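PDB 4NAR: putative uronate isomerase from Thermotoga maritima, which is of uncertain function but may catalyse the racemisation of lactate. Local coordinates for residues A[25-37]-A[137-149]. Numbering follows the deposited sequence.
Sequences DLGKVKKVLVVHT and LLFEDFDAIFFIN
L33 and F146 bond through their backbones amid two parallel strands, 31-36 and 144-149: F146 N gives its hydrogen to L33 O (2.8 Å), and L33 N reaches A144 O. V35 continues the alternation, its N bonded to F146 O and its O receiving I148 N (3.0 Å). Past the last direct bond, a water accepts from T37 N and donates to I148 O.

D143 N bonds to K31 O. Where the loop runs into strand 31-36, D143 OD1 receives two successive backbone N-H groups, that of K30 (3.1 Å) on its anti side and, weakly, that of K31; K28 NZ adds a long salt bridge to OD2. K31 NZ meets the syn lone pair of D141 OD1 in a salt bridge (2.9 Å), lies off-centre over the F142 ring as a cation-pi partner, and is linked to E140 OE1 by a water.

These are central strands of a mixed sheet in the region matching the lactate racemase N-terminal family, flanked by strands 63-68 and 217-227 respectively.

Apolar side chains pack on both faces of the sheet. On one, L33 CB sits squarely over the F142 ring, 3.6 Å from its centroid in a CH-pi contact; with CG anti to the backbone N (chi1 176°), L33 CD2 rests against I145 CG2 and L138 CD2. V35 CB touches F147 CD1 (3.7 Å). On the other, V32 CG2 and L26 CD2 meet the edge of the F146 ring, V32 CG2 lying 3.5 Å from CE1, and helix 45-58 adds L52 and L56 against this phenylalanine.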
loop_
_atom_site.group_PDB
_atom_site.type_symbol
_atom_site.label_atom_id
_atom_site.label_comp_id
_atom_site.label_asym_id
_atom_site.label_seq_id
_atom_site.Cartn_x
_atom_site.Cartn_y
_atom_site.Cartn_z
ATOM N N ASP A 25 -28.684 10.695 4.241
ATOM C CA ASP A 25 -28.865 9.926 5.471
ATOM C C ASP A 25 -28.015 10.450 6.646
ATOM O O ASP A 25 -28.214 10.047 7.793
ATOM C CB ASP A 25 -28.626 8.434 5.211
ATOM C CG ASP A 25 -27.661 7.807 6.203
ATOM O OD1 ASP A 25 -28.124 7.106 7.140
ATOM O OD2 ASP A 25 -26.431 8.030 6.046
ATOM N N LEU A 26 -27.081 11.356 6.369
ATOM C CA LEU A 26 -26.369 12.034 7.452
ATOM C C LEU A 26 -27.279 13.068 8.090
ATOM O O LEU A 26 -27.958 13.815 7.387
ATOM C CB LEU A 26 -25.103 12.726 6.953
ATOM C CG LEU A 26 -23.791 11.952 7.077
ATOM C CD1 LEU A 26 -23.851 10.913 8.199
ATOM C CD2 LEU A 26 -23.423 11.308 5.746
ATOM N N GLY A 27 -27.284 13.119 9.419
ATOM C CA GLY A 27 -28.202 13.980 10.146
ATOM C C GLY A 27 -27.643 15.355 10.464
ATOM O O GLY A 27 -28.253 16.386 10.148
ATOM N N LYS A 28 -26.481 15.365 11.109
ATOM C CA LYS A 28 -25.786 16.600 11.446
ATOM C C LYS A 28 -24.431 16.650 10.744
ATOM O O LYS A 28 -23.634 15.711 10.860
ATOM C CB LYS A 28 -25.568 16.695 12.961
ATOM C CG LYS A 28 -24.627 17.834 13.387
ATOM C CD LYS A 28 -24.183 17.686 14.839
ATOM C CE LYS A 28 -23.460 18.936 15.324
ATOM N NZ LYS A 28 -22.965 18.809 16.732
ATOM N N VAL A 29 -24.161 17.728 10.013
ATOM C CA VAL A 29 -22.808 17.926 9.507
ATOM C C VAL A 29 -22.353 19.367 9.583
ATOM O O VAL A 29 -22.765 20.205 8.776
ATOM C CB VAL A 29 -22.643 17.433 8.059
ATOM C CG1 VAL A 29 -22.191 15.979 8.040
ATOM C CG2 VAL A 29 -23.940 17.619 7.276
ATOM N N LYS A 30 -21.513 19.659 10.566
ATOM C CA LYS A 30 -20.760 20.903 10.536
ATOM C C LYS A 30 -19.282 20.576 10.329
ATOM O O LYS A 30 -18.645 21.173 9.471
ATOM C CB LYS A 30 -21.008 21.780 11.778
ATOM C CG LYS A 30 -21.480 21.022 13.000
ATOM C CD LYS A 30 -22.013 21.957 14.093
ATOM C CE LYS A 30 -20.890 22.677 14.836
ATOM N NZ LYS A 30 -21.087 22.652 16.322
ATOM N N LYS A 31 -18.769 19.601 11.083
ATOM C CA LYS A 31 -17.366 19.173 11.015
ATOM C C LYS A 31 -17.240 17.739 10.467
ATOM O O LYS A 31 -17.798 16.790 11.037
ATOM C CB LYS A 31 -16.735 19.232 12.412
ATOM C CG LYS A 31 -15.849 20.432 12.706
ATOM C CD LYS A 31 -14.477 19.930 13.167
ATOM C CE LYS A 31 -13.870 20.771 14.284
ATOM N NZ LYS A 31 -12.564 20.166 14.722
ATOM N N VAL A 32 -16.484 17.590 9.382
ATOM C CA VAL A 32 -16.304 16.310 8.708
ATOM C C VAL A 32 -14.809 16.030 8.468
ATOM O O VAL A 32 -14.021 16.959 8.285
ATOM C CB VAL A 32 -17.073 16.334 7.364
ATOM C CG1 VAL A 32 -16.260 15.754 6.217
ATOM C CG2 VAL A 32 -18.424 15.649 7.501
ATOM N N LEU A 33 -14.414 14.756 8.485
ATOM C CA LEU A 33 -13.037 14.377 8.162
ATOM C C LEU A 33 -13.010 13.391 7.002
ATOM O O LEU A 33 -13.737 12.377 7.010
ATOM C CB LEU A 33 -12.332 13.755 9.378
ATOM C CG LEU A 33 -10.899 13.217 9.200
ATOM C CD1 LEU A 33 -9.932 14.326 8.788
ATOM C CD2 LEU A 33 -10.394 12.529 10.464
ATOM N N VAL A 34 -12.170 13.682 6.007
ATOM C CA VAL A 34 -11.975 12.761 4.898
ATOM C C VAL A 34 -10.549 12.232 4.907
ATOM O O VAL A 34 -9.585 12.986 4.710
ATOM C CB VAL A 34 -12.315 13.397 3.516
ATOM C CG1 VAL A 34 -12.018 12.409 2.374
ATOM C CG2 VAL A 34 -13.768 13.839 3.475
ATOM N N VAL A 35 -10.429 10.928 5.147
ATOM C CA VAL A 35 -9.154 10.224 5.089
ATOM C C VAL A 35 -9.016 9.618 3.683
ATOM O O VAL A 35 -9.920 8.905 3.214
ATOM C CB VAL A 35 -9.064 9.137 6.205
ATOM C CG1 VAL A 35 -7.739 8.398 6.135
ATOM C CG2 VAL A 35 -9.236 9.772 7.597
ATOM N N HIS A 36 -7.902 9.918 3.006
ATOM C CA HIS A 36 -7.721 9.554 1.598
ATOM C C HIS A 36 -6.342 8.955 1.337
ATOM O O HIS A 36 -5.431 9.082 2.166
ATOM C CB HIS A 36 -7.901 10.787 0.689
ATOM C CG HIS A 36 -6.996 11.937 1.050
ATOM N ND1 HIS A 36 -5.721 12.067 0.546
ATOM C CD2 HIS A 36 -7.191 12.992 1.880
ATOM C CE1 HIS A 36 -5.161 13.158 1.056
ATOM N NE2 HIS A 36 -6.030 13.734 1.862
ATOM N N THR A 37 -6.204 8.321 0.169
ATOM C CA THR A 37 -4.937 7.764 -0.300
ATOM C C THR A 37 -3.998 8.895 -0.729
ATOM O O THR A 37 -4.422 10.064 -0.860
ATOM C CB THR A 37 -5.165 6.793 -1.496
ATOM O OG1 THR A 37 -5.757 7.503 -2.597
ATOM C CG2 THR A 37 -6.092 5.635 -1.096
ATOM N N LEU A 137 -6.417 12.886 15.088
ATOM C CA LEU A 137 -7.572 13.440 14.373
ATOM C C LEU A 137 -8.797 12.531 14.389
ATOM O O LEU A 137 -9.925 13.022 14.475
ATOM C CB LEU A 137 -7.231 13.814 12.931
ATOM C CG LEU A 137 -6.727 15.238 12.670
ATOM C CD1 LEU A 137 -6.165 15.303 11.254
ATOM C CD2 LEU A 137 -7.848 16.267 12.842
ATOM N N LEU A 138 -8.584 11.217 14.318
ATOM C CA LEU A 138 -9.693 10.264 14.409
ATOM C C LEU A 138 -10.626 10.477 15.593
ATOM O O LEU A 138 -11.784 10.061 15.534
ATOM C CB LEU A 138 -9.185 8.826 14.458
ATOM C CG LEU A 138 -8.666 8.339 13.110
ATOM C CD1 LEU A 138 -8.409 6.840 13.193
ATOM C CD2 LEU A 138 -9.646 8.697 11.984
ATOM N N PHE A 139 -10.135 11.119 16.657
ATOM C CA PHE A 139 -10.898 11.198 17.907
ATOM C C PHE A 139 -11.353 12.595 18.293
ATOM O O PHE A 139 -11.829 12.804 19.409
ATOM C CB PHE A 139 -10.115 10.537 19.045
ATOM C CG PHE A 139 -9.545 9.208 18.648
ATOM C CD1 PHE A 139 -10.384 8.105 18.463
ATOM C CD2 PHE A 139 -8.190 9.074 18.390
ATOM C CE1 PHE A 139 -9.869 6.878 18.055
ATOM C CE2 PHE A 139 -7.663 7.849 17.978
ATOM C CZ PHE A 139 -8.507 6.745 17.805
ATOM N N GLU A 140 -11.208 13.540 17.373
ATOM C CA GLU A 140 -11.704 14.901 17.587
ATOM C C GLU A 140 -13.214 14.983 17.340
ATOM O O GLU A 140 -13.837 13.981 16.980
ATOM C CB GLU A 140 -10.945 15.887 16.705
ATOM C CG GLU A 140 -9.489 15.502 16.576
ATOM C CD GLU A 140 -8.559 16.682 16.680
ATOM O OE1 GLU A 140 -8.986 17.805 16.314
ATOM O OE2 GLU A 140 -7.404 16.482 17.133
ATOM N N ASP A 141 -13.797 16.163 17.545
ATOM C CA ASP A 141 -15.251 16.318 17.429
ATOM C C ASP A 141 -15.773 16.294 15.984
ATOM O O ASP A 141 -16.327 17.285 15.500
ATOM C CB ASP A 141 -15.717 17.599 18.149
ATOM C CG ASP A 141 -14.977 18.861 17.666
ATOM O OD1 ASP A 141 -14.062 18.747 16.813
ATOM O OD2 ASP A 141 -15.304 19.976 18.150
ATOM N N PHE A 142 -15.619 15.171 15.289
ATOM C CA PHE A 142 -16.179 15.071 13.939
ATOM C C PHE A 142 -17.566 14.446 13.948
ATOM O O PHE A 142 -17.861 13.576 14.765
ATOM C CB PHE A 142 -15.247 14.315 12.980
ATOM C CG PHE A 142 -14.009 15.087 12.618
ATOM C CD1 PHE A 142 -14.096 16.235 11.827
ATOM C CD2 PHE A 142 -12.759 14.685 13.090
ATOM C CE1 PHE A 142 -12.955 16.977 11.507
ATOM C CE2 PHE A 142 -11.597 15.418 12.774
ATOM C CZ PHE A 142 -11.696 16.565 11.980
ATOM N N ASP A 143 -18.423 14.906 13.043
ATOM C CA ASP A 143 -19.761 14.343 12.929
ATOM C C ASP A 143 -19.740 13.119 12.021
ATOM O O ASP A 143 -20.563 12.211 12.162
ATOM C CB ASP A 143 -20.741 15.391 12.395
ATOM C CG ASP A 143 -20.953 16.537 13.366
ATOM O OD1 ASP A 143 -20.822 17.710 12.934
ATOM O OD2 ASP A 143 -21.250 16.262 14.557
ATOM N N ALA A 144 -18.803 13.105 11.079
ATOM C CA ALA A 144 -18.630 11.955 10.209
ATOM C C ALA A 144 -17.196 11.884 9.730
ATOM O O ALA A 144 -16.530 12.916 9.539
ATOM C CB ALA A 144 -19.588 12.002 9.025
ATOM N N ILE A 145 -16.720 10.653 9.564
ATOM C CA ILE A 145 -15.402 10.414 9.013
ATOM C C ILE A 145 -15.557 9.490 7.817
ATOM O O ILE A 145 -16.131 8.400 7.931
ATOM C CB ILE A 145 -14.477 9.765 10.031
ATOM C CG1 ILE A 145 -14.464 10.586 11.322
ATOM C CG2 ILE A 145 -13.070 9.661 9.451
ATOM C CD1 ILE A 145 -13.444 10.107 12.349
ATOM N N PHE A 146 -15.045 9.931 6.673
ATOM C CA PHE A 146 -15.187 9.197 5.428
ATOM C C PHE A 146 -13.828 8.697 5.019
ATOM O O PHE A 146 -12.902 9.479 4.833
ATOM C CB PHE A 146 -15.730 10.127 4.353
ATOM C CG PHE A 146 -17.009 10.808 4.748
ATOM C CD1 PHE A 146 -16.992 12.092 5.267
ATOM C CD2 PHE A 146 -18.234 10.151 4.615
ATOM C CE1 PHE A 146 -18.179 12.726 5.638
ATOM C CE2 PHE A 146 -19.417 10.772 4.987
ATOM C CZ PHE A 146 -19.390 12.065 5.497
ATOM N N PHE A 147 -13.693 7.392 4.899
ATOM C CA PHE A 147 -12.431 6.823 4.479
ATOM C C PHE A 147 -12.583 6.371 3.019
ATOM O O PHE A 147 -13.269 5.379 2.739
ATOM C CB PHE A 147 -12.076 5.611 5.341
ATOM C CG PHE A 147 -11.916 5.909 6.816
ATOM C CD1 PHE A 147 -10.645 6.044 7.380
ATOM C CD2 PHE A 147 -13.037 6.011 7.657
ATOM C CE1 PHE A 147 -10.488 6.293 8.759
ATOM C CE2 PHE A 147 -12.892 6.259 9.025
ATOM C CZ PHE A 147 -11.618 6.392 9.578
ATOM N N ILE A 148 -11.961 7.094 2.091
ATOM C CA ILE A 148 -11.982 6.695 0.687
ATOM C C ILE A 148 -10.751 5.821 0.446
ATOM O O ILE A 148 -9.613 6.310 0.348
ATOM C CB ILE A 148 -11.962 7.917 -0.261
ATOM C CG1 ILE A 148 -13.047 8.923 0.149
ATOM C CG2 ILE A 148 -12.140 7.472 -1.709
ATOM C CD1 ILE A 148 -12.991 10.244 -0.613
ATOM N N ASN A 149 -10.966 4.514 0.375
ATOM C CA ASN A 149 -9.848 3.587 0.225
ATOM C C ASN A 149 -9.961 2.835 -1.106
ATOM O O ASN A 149 -10.973 2.942 -1.795
ATOM C CB ASN A 149 -9.823 2.626 1.420
ATOM C CG ASN A 149 -11.182 1.948 1.654
ATOM O OD1 ASN A 149 -11.385 0.803 1.240
ATOM N ND2 ASN A 149 -12.110 2.652 2.330
HETATM O O HOH W 1 -9.613 20.090 14.161
HETATM O O HOH W 2 -8.634 8.253 -1.152
#